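Local coordinates for pyocin-S2 immunity protein (PDB 4QKO) that probably protects its producer by binding and neutralising the nuclease domain of pyocin S2, at residues Leu14-Asp19 with Lys26-Glu31; Asp52-Pro57 with Ala66-Glu71; Lys18-Asn23 with Gln36-Phe41. One frame throughout, in Å; residues are numbered along the deposited sequence. Where two conformers were deposited one is given.

Interaction 1 of 3, residues Leu14-Asp19 with Lys26-Glu31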
ATOM      1  N   LEU A  14     -16.438  11.631  -7.145  1.00 21.90           N
ATOM      2  CA  LEU A  14     -15.734  10.864  -8.164  1.00 22.76           C
ATOM      3  C   LEU A  14     -14.366  11.483  -8.402  1.00 24.52           C
ATOM      4  O   LEU A  14     -13.366  10.751  -8.470  1.00 21.77           O
ATOM      5  CB  LEU A  14     -16.566  10.716  -9.461  1.00 23.54           C
ATOM      6  CG  LEU A  14     -15.847  10.117 -10.643  1.00 26.81           C
ATOM      7  CD1 LEU A  14     -15.522   8.659 -10.435  1.00 26.69           C
ATOM      8  CD2 LEU A  14     -16.669  10.304 -11.903  1.00 31.35           C
ATOM      9  N   GLU A  15     -14.303  12.803  -8.505  0.50 24.63           N
ATOM     10  CA  GLU A  15     -13.007  13.437  -8.749  0.50 26.68           C
ATOM     11  C   GLU A  15     -12.009  13.260  -7.558  0.50 24.47           C
ATOM     12  O   GLU A  15     -10.819  13.024  -7.773  0.50 26.31           O
ATOM     13  CB  GLU A  15     -13.218  14.893  -9.121  0.50 28.93           C
ATOM     14  CG  GLU A  15     -14.328  15.136 -10.163  0.50 31.72           C
ATOM     15  CD  GLU A  15     -14.519  14.028 -11.219  0.50 32.97           C
ATOM     16  OE1 GLU A  15     -13.535  13.311 -11.557  0.50 37.26           O
ATOM     17  OE2 GLU A  15     -15.651  13.903 -11.745  0.50 29.92           O
ATOM     18  N   PHE A  16     -12.484  13.317  -6.316  1.00 22.61           N
ATOM     19  CA  PHE A  16     -11.664  12.966  -5.147  1.00 21.61           C
ATOM     20  C   PHE A  16     -11.195  11.489  -5.222  1.00 20.26           C
ATOM     21  O   PHE A  16      -9.987  11.198  -5.080  1.00 20.61           O
ATOM     22  CB  PHE A  16     -12.484  13.139  -3.926  1.00 22.39           C
ATOM     23  CG  PHE A  16     -11.833  12.769  -2.618  1.00 23.18           C
ATOM     24  CD1 PHE A  16     -10.642  13.343  -2.202  1.00 25.68           C
ATOM     25  CD2 PHE A  16     -12.494  11.893  -1.735  1.00 25.75           C
ATOM     26  CE1 PHE A  16     -10.091  13.040  -0.930  1.00 26.67           C
ATOM     27  CE2 PHE A  16     -11.973  11.614  -0.446  1.00 24.33           C
ATOM     28  CZ  PHE A  16     -10.776  12.188  -0.041  1.00 25.87           C
ATOM     29  N   VAL A  17     -12.119  10.555  -5.518  1.00 18.93           N
ATOM     30  CA  VAL A  17     -11.704   9.141  -5.593  1.00 18.39           C
ATOM     31  C   VAL A  17     -10.702   8.896  -6.756  1.00 19.42           C
ATOM     32  O   VAL A  17      -9.721   8.170  -6.606  1.00 18.89           O
ATOM     33  CB  VAL A  17     -12.962   8.255  -5.745  1.00 18.60           C
ATOM     34  CG1 VAL A  17     -12.513   6.860  -5.984  1.00 19.18           C
ATOM     35  CG2 VAL A  17     -13.858   8.336  -4.502  1.00 17.84           C
ATOM     36  N   LYS A  18     -10.919   9.536  -7.903  1.00 20.53           N
ATOM     37  CA  LYS A  18     -10.002   9.400  -9.035  1.00 25.16           C
ATOM     38  C   LYS A  18      -8.647   9.928  -8.628  1.00 22.88           C
ATOM     39  O   LYS A  18      -7.631   9.309  -8.981  1.00 23.58           O
ATOM     40  CB  LYS A  18     -10.370  10.226 -10.266  1.00 31.21           C
ATOM     41  CG  LYS A  18     -11.372   9.745 -11.296  1.00 41.11           C
ATOM     42  CD  LYS A  18     -11.334  10.736 -12.476  1.00 50.05           C
ATOM     43  CE  LYS A  18     -12.708  11.027 -13.103  1.00 57.39           C
ATOM     44  NZ  LYS A  18     -13.080  10.010 -14.122  1.00 60.22           N
ATOM     45  N   ASP A  19      -8.608  11.046  -7.894  1.00 22.54           N
ATOM     46  CA  ASP A  19      -7.332  11.577  -7.389  1.00 23.86           C
ATOM     47  C   ASP A  19      -6.582  10.633  -6.487  1.00 24.18           C
ATOM     48  O   ASP A  19      -5.354  10.471  -6.619  1.00 21.17           O
ATOM     49  CB  ASP A  19      -7.490  12.927  -6.690  1.00 26.34           C
ATOM     50  CG  ASP A  19      -7.850  14.076  -7.692  1.00 28.04           C
ATOM     51  OD1 ASP A  19      -7.505  13.966  -8.893  1.00 29.23           O
ATOM     52  OD2 ASP A  19      -8.498  15.085  -7.277  1.00 31.77           O
ATOM     53  N   LYS A  26      -0.411  16.361  -7.849  1.00 31.47           N
ATOM     54  CA  LYS A  26      -0.786  17.736  -7.639  0.50 32.76           C
ATOM     55  C   LYS A  26      -1.656  17.869  -6.386  1.00 33.39           C
ATOM     56  O   LYS A  26      -1.542  18.863  -5.655  1.00 30.90           O
ATOM     57  CB  LYS A  26      -1.479  18.301  -8.862  0.50 35.60           C
ATOM     58  CG  LYS A  26      -1.955  19.719  -8.614  0.50 38.86           C
ATOM     59  CD  LYS A  26      -1.710  20.577  -9.824  0.50 42.21           C
ATOM     60  CE  LYS A  26      -2.834  20.419 -10.810  0.50 42.10           C
ATOM     61  NZ  LYS A  26      -3.681  21.628 -10.728  0.50 43.04           N
ATOM     62  N   LYS A  27      -2.503  16.849  -6.113  1.00 29.26           N
ATOM     63  CA  LYS A  27      -3.357  16.855  -4.932  1.00 29.23           C
ATOM     64  C   LYS A  27      -2.682  16.272  -3.695  1.00 27.30           C
ATOM     65  O   LYS A  27      -2.892  16.763  -2.596  1.00 27.60           O
ATOM     66  CB  LYS A  27      -4.649  16.044  -5.176  1.00 30.82           C
ATOM     67  CG  LYS A  27      -5.514  16.496  -6.356  1.00 35.76           C
ATOM     68  CD  LYS A  27      -6.154  17.869  -6.147  1.00 41.23           C
ATOM     69  CE  LYS A  27      -7.665  17.908  -6.492  1.00 45.76           C
ATOM     70  NZ  LYS A  27      -8.040  17.518  -7.901  1.00 46.42           N
ATOM     71  N   PHE A  28      -1.906  15.210  -3.904  1.00 27.31           N
ATOM     72  CA  PHE A  28      -1.179  14.469  -2.874  1.00 26.36           C
ATOM     73  C   PHE A  28       0.311  14.382  -3.210  1.00 28.02           C
ATOM     74  O   PHE A  28       0.817  13.309  -3.635  1.00 29.42           O
ATOM     75  CB  PHE A  28      -1.788  13.081  -2.784  1.00 25.46           C
ATOM     76  CG  PHE A  28      -3.265  13.129  -2.682  1.00 24.95           C
ATOM     77  CD1 PHE A  28      -3.846  13.773  -1.607  1.00 25.78           C
ATOM     78  CD2 PHE A  28      -4.058  12.595  -3.676  1.00 26.23           C
ATOM     79  CE1 PHE A  28      -5.212  13.850  -1.504  1.00 27.06           C
ATOM     80  CE2 PHE A  28      -5.413  12.633  -3.572  1.00 23.69           C
ATOM     81  CZ  PHE A  28      -5.994  13.298  -2.502  1.00 25.16           C
ATOM     82  N   PRO A  29       1.041  15.515  -3.015  1.00 29.62           N
ATOM     83  CA  PRO A  29       2.424  15.530  -3.417  1.00 31.22           C
ATOM     84  C   PRO A  29       3.267  14.549  -2.585  1.00 31.74           C
ATOM     85  O   PRO A  29       4.241  14.018  -3.103  1.00 33.57           O
ATOM     86  CB  PRO A  29       2.884  16.959  -3.140  1.00 33.12           C
ATOM     87  CG  PRO A  29       1.766  17.696  -2.590  1.00 33.24           C
ATOM     88  CD  PRO A  29       0.579  16.788  -2.463  1.00 31.13           C
ATOM     89  N   THR A  30       2.907  14.358  -1.309  1.00 30.35           N
ATOM     90  CA  THR A  30       3.617  13.443  -0.406  1.00 30.32           C
ATOM     91  C   THR A  30       2.826  12.161  -0.079  1.00 30.68           C
ATOM     92  O   THR A  30       1.563  12.169  -0.077  1.00 25.88           O
ATOM     93  CB  THR A  30       3.853  14.120   0.935  1.00 31.93           C
ATOM     94  OG1 THR A  30       2.619  14.441   1.537  1.00 30.47           O
ATOM     95  CG2 THR A  30       4.720  15.418   0.785  1.00 33.65           C
ATOM     96  N   GLU A  31       3.569  11.102   0.257  1.00 29.95           N
ATOM     97  CA  GLU A  31       2.988   9.840   0.658  1.00 29.46           C
ATOM     98  C   GLU A  31       2.089  10.045   1.876  1.00 30.36           C
ATOM     99  O   GLU A  31       0.985   9.453   1.973  1.00 24.95           O
ATOM    100  CB  GLU A  31       4.064   8.755   0.926  1.00 33.53           C
ATOM    101  CG  GLU A  31       3.472   7.387   1.185  1.00 33.38           C
ATOM    102  CD  GLU A  31       4.497   6.269   1.340  1.00 37.45           C
ATOM    103  OE1 GLU A  31       5.718   6.527   1.267  1.00 38.07           O
ATOM    104  OE2 GLU A  31       4.096   5.114   1.574  1.00 32.42           O
TER
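The last turns of helix 10-21 meet the irregular segment Lys26-Glu31 where the backbones come closest at Asp19 and Lys27, their CA atoms 7.0 Å apart. This is the connection between the first two helices of the four-helix immunity-protein fold, folded back over the helix it has just left. Asp19 and Lys27 form a salt bridge at the surface, with NZ of Lys27 2.6 Å from OD2 of Asp19. The ammonium group approaches that oxygen on its syn side, 33° out of the carboxylate plane. Bends at chi2, chi3 and chi4 of the lysine bring CE as well as NZ close to OD2, and the two side chains run at a slant to each other, CG of Lys27 3.6 Å from CG of Asp19. A second bond, from Asn24 ND2 to OD1, occupies the other carboxylate oxygen and should restrict rotation of the group. Beside this polar pair, Phe28 points its ring at the helix edge-on: the carbonyl carbon of Asp19 lies near the ring plane, 3.7 Å from CE2. One face of the same ring is covered by CB of the preceding Lys27, 3.7 Å above its centre. Ala37 and Ser33 of helix 31-45 also touch Phe28, which therefore bridges the two helices. Farther back along helix 10-21, Phe16 makes a looser apolar contact, its CE1 4.4 Å from CZ of Phe28.

Interaction 2 of 3, residues Asp52-Pro57 with Ala66-Glu71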
ATOM      1  N   ASP A  52     -10.346  -1.214   1.071  1.00 15.74           N
ATOM      2  CA  ASP A  52     -10.350  -2.343   0.173  1.00 16.21           C
ATOM      3  C   ASP A  52     -11.165  -1.992  -1.057  1.00 15.16           C
ATOM      4  O   ASP A  52     -10.936  -2.584  -2.060  1.00 15.99           O
ATOM      5  CB  ASP A  52     -10.912  -3.650   0.719  1.00 17.18           C
ATOM      6  CG  ASP A  52     -10.083  -4.256   1.829  1.00 19.54           C
ATOM      7  OD1 ASP A  52      -8.980  -3.774   2.116  1.00 18.30           O
ATOM      8  OD2 ASP A  52     -10.563  -5.295   2.447  1.00 18.38           O
ATOM      9  N   LEU A  53     -12.083  -1.009  -0.984  1.00 14.30           N
ATOM     10  CA  LEU A  53     -12.854  -0.533  -2.148  1.00 14.78           C
ATOM     11  C   LEU A  53     -11.890  -0.065  -3.227  1.00 15.29           C
ATOM     12  O   LEU A  53     -12.156  -0.272  -4.373  1.00 15.47           O
ATOM     13  CB  LEU A  53     -13.743   0.630  -1.757  1.00 15.10           C
ATOM     14  CG  LEU A  53     -14.909   0.312  -0.831  1.00 15.54           C
ATOM     15  CD1 LEU A  53     -15.705   1.556  -0.573  1.00 16.73           C
ATOM     16  CD2 LEU A  53     -15.838  -0.709  -1.461  1.00 17.85           C
ATOM     17  N   LEU A  54     -10.793   0.567  -2.785  1.00 14.02           N
ATOM     18  CA  LEU A  54      -9.829   1.060  -3.731  1.00 14.13           C
ATOM     19  C   LEU A  54      -8.837   0.033  -4.208  1.00 15.07           C
ATOM     20  O   LEU A  54      -8.489   0.007  -5.371  1.00 16.45           O
ATOM     21  CB  LEU A  54      -9.030   2.177  -3.047  1.00 16.48           C
ATOM     22  CG  LEU A  54      -9.762   3.411  -2.505  1.00 16.45           C
ATOM     23  CD1 LEU A  54      -8.841   4.190  -1.648  1.00 18.25           C
ATOM     24  CD2 LEU A  54     -10.207   4.288  -3.644  1.00 19.35           C
ATOM     25  N   TYR A  55      -8.309  -0.779  -3.297  1.00 15.01           N
ATOM     26  CA  TYR A  55      -7.174  -1.660  -3.558  1.00 14.18           C
ATOM     27  C   TYR A  55      -7.425  -3.146  -3.671  1.00 15.03           C
ATOM     28  O   TYR A  55      -6.628  -3.863  -4.268  1.00 15.03           O
ATOM     29  CB  TYR A  55      -6.062  -1.391  -2.566  1.00 14.45           C
ATOM     30  CG  TYR A  55      -5.672   0.082  -2.599  1.00 14.73           C
ATOM     31  CD1 TYR A  55      -5.161   0.655  -3.745  1.00 15.37           C
ATOM     32  CD2 TYR A  55      -5.944   0.905  -1.556  1.00 14.81           C
ATOM     33  CE1 TYR A  55      -4.851   2.025  -3.796  1.00 15.83           C
ATOM     34  CE2 TYR A  55      -5.591   2.259  -1.571  1.00 16.25           C
ATOM     35  CZ  TYR A  55      -5.076   2.813  -2.702  1.00 16.42           C
ATOM     36  OH  TYR A  55      -4.844   4.168  -2.776  1.00 18.98           O
ATOM     37  N   TYR A  56      -8.515  -3.619  -3.109  1.00 15.53           N
ATOM     38  CA  TYR A  56      -8.810  -5.010  -3.109  1.00 15.29           C
ATOM     39  C   TYR A  56     -10.297  -5.165  -3.423  1.00 15.37           C
ATOM     40  O   TYR A  56     -11.108  -5.695  -2.589  1.00 15.09           O
ATOM     41  CB  TYR A  56      -8.460  -5.662  -1.746  1.00 15.41           C
ATOM     42  CG  TYR A  56      -7.019  -5.505  -1.401  1.00 15.38           C
ATOM     43  CD1 TYR A  56      -6.097  -6.412  -1.840  1.00 16.53           C
ATOM     44  CD2 TYR A  56      -6.611  -4.422  -0.644  1.00 16.30           C
ATOM     45  CE1 TYR A  56      -4.735  -6.260  -1.515  1.00 17.76           C
ATOM     46  CE2 TYR A  56      -5.288  -4.237  -0.301  1.00 15.33           C
ATOM     47  CZ  TYR A  56      -4.351  -5.164  -0.793  1.00 16.58           C
ATOM     48  OH  TYR A  56      -3.030  -5.007  -0.521  1.00 15.70           O
ATOM     49  N   PRO A  57     -10.717  -4.633  -4.569  1.00 16.18           N
ATOM     50  CA  PRO A  57     -12.143  -4.465  -4.842  1.00 16.54           C
ATOM     51  C   PRO A  57     -12.820  -5.809  -5.115  1.00 16.97           C
ATOM     52  O   PRO A  57     -12.185  -6.802  -5.546  1.00 16.35           O
ATOM     53  CB  PRO A  57     -12.130  -3.602  -6.099  1.00 17.72           C
ATOM     54  CG  PRO A  57     -10.873  -4.030  -6.727  1.00 18.60           C
ATOM     55  CD  PRO A  57      -9.911  -4.043  -5.626  1.00 17.40           C
ATOM     56  N   ALA A  66     -15.052   4.994 -10.940  1.00 21.95           N
ATOM     57  CA  ALA A  66     -16.530   4.890 -11.084  1.00 22.02           C
ATOM     58  C   ALA A  66     -17.122   3.658 -10.369  1.00 22.39           C
ATOM     59  O   ALA A  66     -18.215   3.734  -9.809  1.00 22.39           O
ATOM     60  CB  ALA A  66     -16.912   4.844 -12.542  1.00 24.03           C
ATOM     61  N   GLY A  67     -16.410   2.539 -10.409  1.00 20.68           N
ATOM     62  CA  GLY A  67     -16.841   1.338  -9.722  1.00 22.12           C
ATOM     63  C   GLY A  67     -16.916   1.572  -8.252  1.00 19.31           C
ATOM     64  O   GLY A  67     -17.832   1.140  -7.597  1.00 19.26           O
ATOM     65  N   VAL A  68     -15.945   2.323  -7.734  1.00 18.85           N
ATOM     66  CA  VAL A  68     -15.887   2.611  -6.309  1.00 18.34           C
ATOM     67  C   VAL A  68     -17.073   3.469  -5.918  1.00 18.00           C
ATOM     68  O   VAL A  68     -17.783   3.208  -4.909  1.00 17.69           O
ATOM     69  CB  VAL A  68     -14.590   3.335  -5.905  1.00 17.87           C
ATOM     70  CG1 VAL A  68     -14.718   3.879  -4.480  1.00 17.37           C
ATOM     71  CG2 VAL A  68     -13.409   2.427  -6.085  1.00 18.97           C
ATOM     72  N   VAL A  69     -17.307   4.501  -6.692  1.00 17.38           N
ATOM     73  CA  VAL A  69     -18.388   5.447  -6.363  1.00 18.65           C
ATOM     74  C   VAL A  69     -19.736   4.784  -6.379  1.00 18.91           C
ATOM     75  O   VAL A  69     -20.554   5.046  -5.526  1.00 18.65           O
ATOM     76  CB  VAL A  69     -18.410   6.634  -7.319  1.00 19.34           C
ATOM     77  CG1 VAL A  69     -19.587   7.524  -7.012  1.00 21.13           C
ATOM     78  CG2 VAL A  69     -17.125   7.464  -7.083  1.00 20.56           C
ATOM     79  N   LYS A  70     -20.009   4.030  -7.434  1.00 21.66           N
ATOM     80  CA  LYS A  70     -21.247   3.308  -7.567  1.00 21.98           C
ATOM     81  C   LYS A  70     -21.441   2.363  -6.393  1.00 20.18           C
ATOM     82  O   LYS A  70     -22.571   2.294  -5.879  1.00 20.99           O
ATOM     83  CB  LYS A  70     -21.280   2.534  -8.854  1.00 24.96           C
ATOM     84  CG  LYS A  70     -22.618   1.855  -9.118  1.00 29.04           C
ATOM     85  CD  LYS A  70     -22.434   0.806 -10.215  1.00 31.85           C
ATOM     86  CE  LYS A  70     -23.724   0.080 -10.496  1.00 37.76           C
ATOM     87  NZ  LYS A  70     -23.709  -0.410 -11.886  1.00 39.76           N
ATOM     88  N   GLU A  71     -20.379   1.642  -5.972  1.00 18.88           N
ATOM     89  CA  GLU A  71     -20.527   0.718  -4.872  1.00 18.19           C
ATOM     90  C   GLU A  71     -20.928   1.480  -3.591  1.00 18.74           C
ATOM     91  O   GLU A  71     -21.798   1.093  -2.816  1.00 19.68           O
ATOM     92  CB  GLU A  71     -19.290  -0.122  -4.616  1.00 20.14           C
ATOM     93  CG  GLU A  71     -19.532  -1.098  -3.468  1.00 21.21           C
ATOM     94  CD  GLU A  71     -18.566  -2.254  -3.357  1.00 24.21           C
ATOM     95  OE1 GLU A  71     -17.613  -2.437  -4.163  1.00 20.64           O
ATOM     96  OE2 GLU A  71     -18.846  -3.067  -2.440  1.00 23.79           O
TER
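Leu53, on the short helix 52-55, is the residue that meets both Val68 and Glu71 of helix 65-78, in the buried packing of the third helix of the immunity-protein fold against the fourth. CG2 of Val68 lies 3.4 Å from the carbonyl oxygen of Leu53, while its other methyl, CG1, is 4.3 Å from CB of the same leucine. Leu54 adds a looser touch, CD2 to CG2 of Val68 at 4.4 Å. One turn on from Val68, the extended chain of Glu71 brings its carboxylate against the leucine tip, with CD 3.7 Å from Leu53 CD2. This apolar neighbour gives the carboxylate no polar partner; Arg61, from the intervening loop, supplies it, NE in a salt bridge with OE1 while NH2 donates to the carbonyl oxygen of Leu53. Phe41 of helix 31-45 touches Leu53, Leu54 and Val68. Residues of helix 52-55 and the turn after it face the toxin: the ring of Tyr55 meets that of Tyr85 of the pyocin-S2 chain with planes about 5° apart, and Tyr56 OH is hydrogen-bonded to Tyr85 O of that chain.

Interaction 3 of 3, residues Lys18-Asn23 with Gln36-Phe41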
ATOM      1  N   LYS A  18     -10.919   9.536  -7.903  1.00 20.53           N
ATOM      2  CA  LYS A  18     -10.002   9.400  -9.035  1.00 25.16           C
ATOM      3  C   LYS A  18      -8.647   9.928  -8.628  1.00 22.88           C
ATOM      4  O   LYS A  18      -7.631   9.309  -8.981  1.00 23.58           O
ATOM      5  CB  LYS A  18     -10.370  10.226 -10.266  1.00 31.21           C
ATOM      6  CG  LYS A  18     -11.372   9.745 -11.296  1.00 41.11           C
ATOM      7  CD  LYS A  18     -11.334  10.736 -12.476  1.00 50.05           C
ATOM      8  CE  LYS A  18     -12.708  11.027 -13.103  1.00 57.39           C
ATOM      9  NZ  LYS A  18     -13.080  10.010 -14.122  1.00 60.22           N
ATOM     10  N   ASP A  19      -8.608  11.046  -7.894  1.00 22.54           N
ATOM     11  CA  ASP A  19      -7.332  11.577  -7.389  1.00 23.86           C
ATOM     12  C   ASP A  19      -6.582  10.633  -6.487  1.00 24.18           C
ATOM     13  O   ASP A  19      -5.354  10.471  -6.619  1.00 21.17           O
ATOM     14  CB  ASP A  19      -7.490  12.927  -6.690  1.00 26.34           C
ATOM     15  CG  ASP A  19      -7.850  14.076  -7.692  1.00 28.04           C
ATOM     16  OD1 ASP A  19      -7.505  13.966  -8.893  1.00 29.23           O
ATOM     17  OD2 ASP A  19      -8.498  15.085  -7.277  1.00 31.77           O
ATOM     18  N   ILE A  20      -7.301  10.027  -5.552  1.00 21.66           N
ATOM     19  CA  ILE A  20      -6.664   9.014  -4.689  1.00 20.75           C
ATOM     20  C   ILE A  20      -6.187   7.814  -5.513  1.00 19.53           C
ATOM     21  O   ILE A  20      -5.028   7.390  -5.391  1.00 18.83           O
ATOM     22  CB  ILE A  20      -7.640   8.493  -3.601  1.00 19.15           C
ATOM     23  CG1 ILE A  20      -7.983   9.628  -2.669  1.00 19.96           C
ATOM     24  CG2 ILE A  20      -7.006   7.325  -2.878  1.00 20.20           C
ATOM     25  CD1 ILE A  20      -8.995   9.320  -1.572  1.00 20.04           C
ATOM     26  N   TYR A  21      -7.074   7.276  -6.356  1.00 19.31           N
ATOM     27  CA  TYR A  21      -6.840   6.067  -7.118  1.00 20.19           C
ATOM     28  C   TYR A  21      -5.688   6.165  -8.106  1.00 21.97           C
ATOM     29  O   TYR A  21      -4.903   5.212  -8.226  1.00 20.99           O
ATOM     30  CB  TYR A  21      -8.093   5.674  -7.881  1.00 20.70           C
ATOM     31  CG  TYR A  21      -8.114   4.304  -8.451  1.00 20.36           C
ATOM     32  CD1 TYR A  21      -8.500   3.207  -7.684  1.00 18.42           C
ATOM     33  CD2 TYR A  21      -7.736   4.090  -9.772  1.00 20.44           C
ATOM     34  CE1 TYR A  21      -8.491   1.944  -8.229  1.00 19.06           C
ATOM     35  CE2 TYR A  21      -7.739   2.834 -10.341  1.00 20.40           C
ATOM     36  CZ  TYR A  21      -8.120   1.755  -9.590  1.00 20.96           C
ATOM     37  OH  TYR A  21      -8.169   0.534 -10.274  1.00 21.85           O
ATOM     38  N   THR A  22      -5.583   7.297  -8.797  1.00 20.77           N
ATOM     39  CA  THR A  22      -4.508   7.530  -9.757  1.00 22.17           C
ATOM     40  C   THR A  22      -3.262   8.094  -9.114  1.00 24.73           C
ATOM     41  O   THR A  22      -2.254   8.316  -9.818  1.00 26.72           O
ATOM     42  CB  THR A  22      -4.956   8.527 -10.882  1.00 23.71           C
ATOM     43  OG1 THR A  22      -5.449   9.729 -10.274  1.00 23.05           O
ATOM     44  CG2 THR A  22      -6.060   7.877 -11.703  1.00 25.11           C
ATOM     45  N   ASN A  23      -3.304   8.364  -7.819  1.00 22.87           N
ATOM     46  CA  ASN A  23      -2.204   9.003  -7.128  1.00 23.26           C
ATOM     47  C   ASN A  23      -1.784  10.324  -7.825  1.00 25.23           C
ATOM     48  O   ASN A  23      -0.621  10.517  -8.233  1.00 24.34           O
ATOM     49  CB  ASN A  23      -1.013   8.046  -6.984  1.00 23.11           C
ATOM     50  CG  ASN A  23       0.069   8.579  -6.089  1.00 25.61           C
ATOM     51  OD1 ASN A  23       1.261   8.229  -6.251  1.00 29.78           O
ATOM     52  ND2 ASN A  23      -0.289   9.419  -5.154  1.00 24.97           N
ATOM     53  N   GLN A  36      -3.451  10.359   4.312  1.00 26.13           N
ATOM     54  CA  GLN A  36      -4.534  11.148   4.891  1.00 30.38           C
ATOM     55  C   GLN A  36      -5.793  11.153   4.081  1.00 26.82           C
ATOM     56  O   GLN A  36      -6.890  11.020   4.628  1.00 29.24           O
ATOM     57  CB  GLN A  36      -4.080  12.594   5.142  1.00 35.25           C
ATOM     58  CG  GLN A  36      -3.241  12.640   6.386  1.00 40.90           C
ATOM     59  CD  GLN A  36      -4.011  12.042   7.570  1.00 48.51           C
ATOM     60  OE1 GLN A  36      -5.149  12.481   7.866  1.00 51.33           O
ATOM     61  NE2 GLN A  36      -3.416  10.998   8.230  1.00 47.03           N
ATOM     62  N   ALA A  37      -5.651  11.245   2.774  1.00 22.51           N
ATOM     63  CA  ALA A  37      -6.818  11.211   1.899  1.00 21.68           C
ATOM     64  C   ALA A  37      -7.509   9.819   1.931  1.00 21.46           C
ATOM     65  O   ALA A  37      -8.712   9.739   1.953  1.00 21.50           O
ATOM     66  CB  ALA A  37      -6.380  11.519   0.513  1.00 22.31           C
ATOM     67  N   VAL A  38      -6.742   8.730   1.936  1.00 21.43           N
ATOM     68  CA  VAL A  38      -7.298   7.397   2.113  1.00 22.46           C
ATOM     69  C   VAL A  38      -8.090   7.292   3.452  1.00 23.71           C
ATOM     70  O   VAL A  38      -9.207   6.790   3.456  1.00 21.89           O
ATOM     71  CB  VAL A  38      -6.255   6.326   2.008  1.00 22.08           C
ATOM     72  CG1 VAL A  38      -6.851   4.957   2.381  1.00 21.81           C
ATOM     73  CG2 VAL A  38      -5.771   6.231   0.581  1.00 21.59           C
ATOM     74  N   LEU A  39      -7.531   7.802   4.536  1.00 25.52           N
ATOM     75  CA  LEU A  39      -8.219   7.820   5.870  1.00 28.51           C
ATOM     76  C   LEU A  39      -9.431   8.678   5.814  1.00 27.45           C
ATOM     77  O   LEU A  39     -10.489   8.267   6.281  1.00 29.33           O
ATOM     78  CB  LEU A  39      -7.262   8.266   6.967  1.00 30.55           C
ATOM     79  CG  LEU A  39      -6.110   7.266   7.284  1.00 31.98           C
ATOM     80  CD1 LEU A  39      -5.072   7.865   8.240  1.00 34.45           C
ATOM     81  CD2 LEU A  39      -6.600   5.926   7.862  1.00 33.25           C
ATOM     82  N   GLU A  40      -9.352   9.814   5.128  1.00 28.09           N
ATOM     83  CA  GLU A  40     -10.533  10.639   4.873  1.00 28.87           C
ATOM     84  C   GLU A  40     -11.634   9.899   4.057  1.00 26.88           C
ATOM     85  O   GLU A  40     -12.806  10.009   4.402  1.00 25.62           O
ATOM     86  CB  GLU A  40     -10.175  11.965   4.194  1.00 34.30           C
ATOM     87  CG  GLU A  40      -9.552  12.958   5.155  1.00 42.67           C
ATOM     88  CD  GLU A  40      -9.071  14.313   4.557  1.00 50.75           C
ATOM     89  OE1 GLU A  40      -9.849  14.980   3.821  1.00 62.20           O
ATOM     90  OE2 GLU A  40      -7.943  14.760   4.921  1.00 44.89           O
ATOM     91  N   PHE A  41     -11.243   9.190   2.986  1.00 23.98           N
ATOM     92  CA  PHE A  41     -12.156   8.370   2.203  1.00 22.64           C
ATOM     93  C   PHE A  41     -12.889   7.386   3.099  1.00 21.01           C
ATOM     94  O   PHE A  41     -14.115   7.262   2.993  1.00 20.99           O
ATOM     95  CB  PHE A  41     -11.377   7.648   1.098  1.00 21.60           C
ATOM     96  CG  PHE A  41     -12.131   6.631   0.342  1.00 20.17           C
ATOM     97  CD1 PHE A  41     -12.930   6.983  -0.746  1.00 20.57           C
ATOM     98  CD2 PHE A  41     -12.039   5.291   0.674  1.00 19.86           C
ATOM     99  CE1 PHE A  41     -13.615   6.008  -1.474  1.00 21.68           C
ATOM    100  CE2 PHE A  41     -12.731   4.315  -0.064  1.00 21.19           C
ATOM    101  CZ  PHE A  41     -13.527   4.657  -1.129  1.00 19.60           C
TER
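Ile20 reaches helix 31-45 with both branches because chi1 of -65° sets CG1 anti to its carbonyl carbon and chi2 of 177° extends the chain to CD1, while CG2, anti to the backbone N, is left to meet Val38. The long branch runs over Ala37: CD1 comes 3.6 Å from the carbonyl oxygen of Ala37 and 4.0 Å from its CB, and CG1 also touches that methyl. Four residues on, one helical turn away, CB of Phe41 closes against the same CD1 at 3.9 Å. The terminal methyl thus sits between successive turns of helix 31-45, in contact with backbone as well as side chain. The shorter branch meets Val38 methyl to methyl, CG2 to CG2 at 3.8 Å, the two side chains passing each other at a slant. All four residues are buried, and the contact between the segments is apolar. It packs the first helix of the four-helix immunity-protein fold against the second, near the point where helix 10-21 ends. That end is closed by a Schellman motif, with Asn23 in positive phi. Thr22 strengthens the last turn: its OG1 donates to the carbonyl oxygen of Lys18 at 2.6 Å, tilted 33° from the carbonyl plane, and its own backbone N reaches this oxygen from the opposite face. The carbonyl oxygen of Ile20 accepts a hydrogen bond from NE2 of His34, a polar tie between the helices beside the apolar contact. Leu54 and Tyr55 of helix 52-55 and Phe28 of the loop between helices 10-21 and 31-45 also surround Ile20. Val38 additionally packs on Tyr85 of the pyocin-S2 chain, while Phe41 touches Phe13 and Val17 of helix 10-21.

How the interactions relate
From the N terminus, helix 10-21 opens both interaction 1 and interaction 3, whose first segments share Lys18 and Asp19. Interaction 1 closes the short return to Lys26-Glu31; interaction 3, starting from the same stretch, overlaps it and closes a wider loop onto helix 31-45, their centres about 5 Å apart. Phe28 joins the two, with CE1 3.3 Å from CB of Ala37. Interaction 2 follows in series, crossing neither, and closes the loop between helices 52-55 and 65-78, its centre about 12 Å from that of interaction 3. Phe41 links these through CZ, 3.6 Å from CG1 of Val68, and Val17 packs on the same methyl from helix 10-21, tying all four helices into one core.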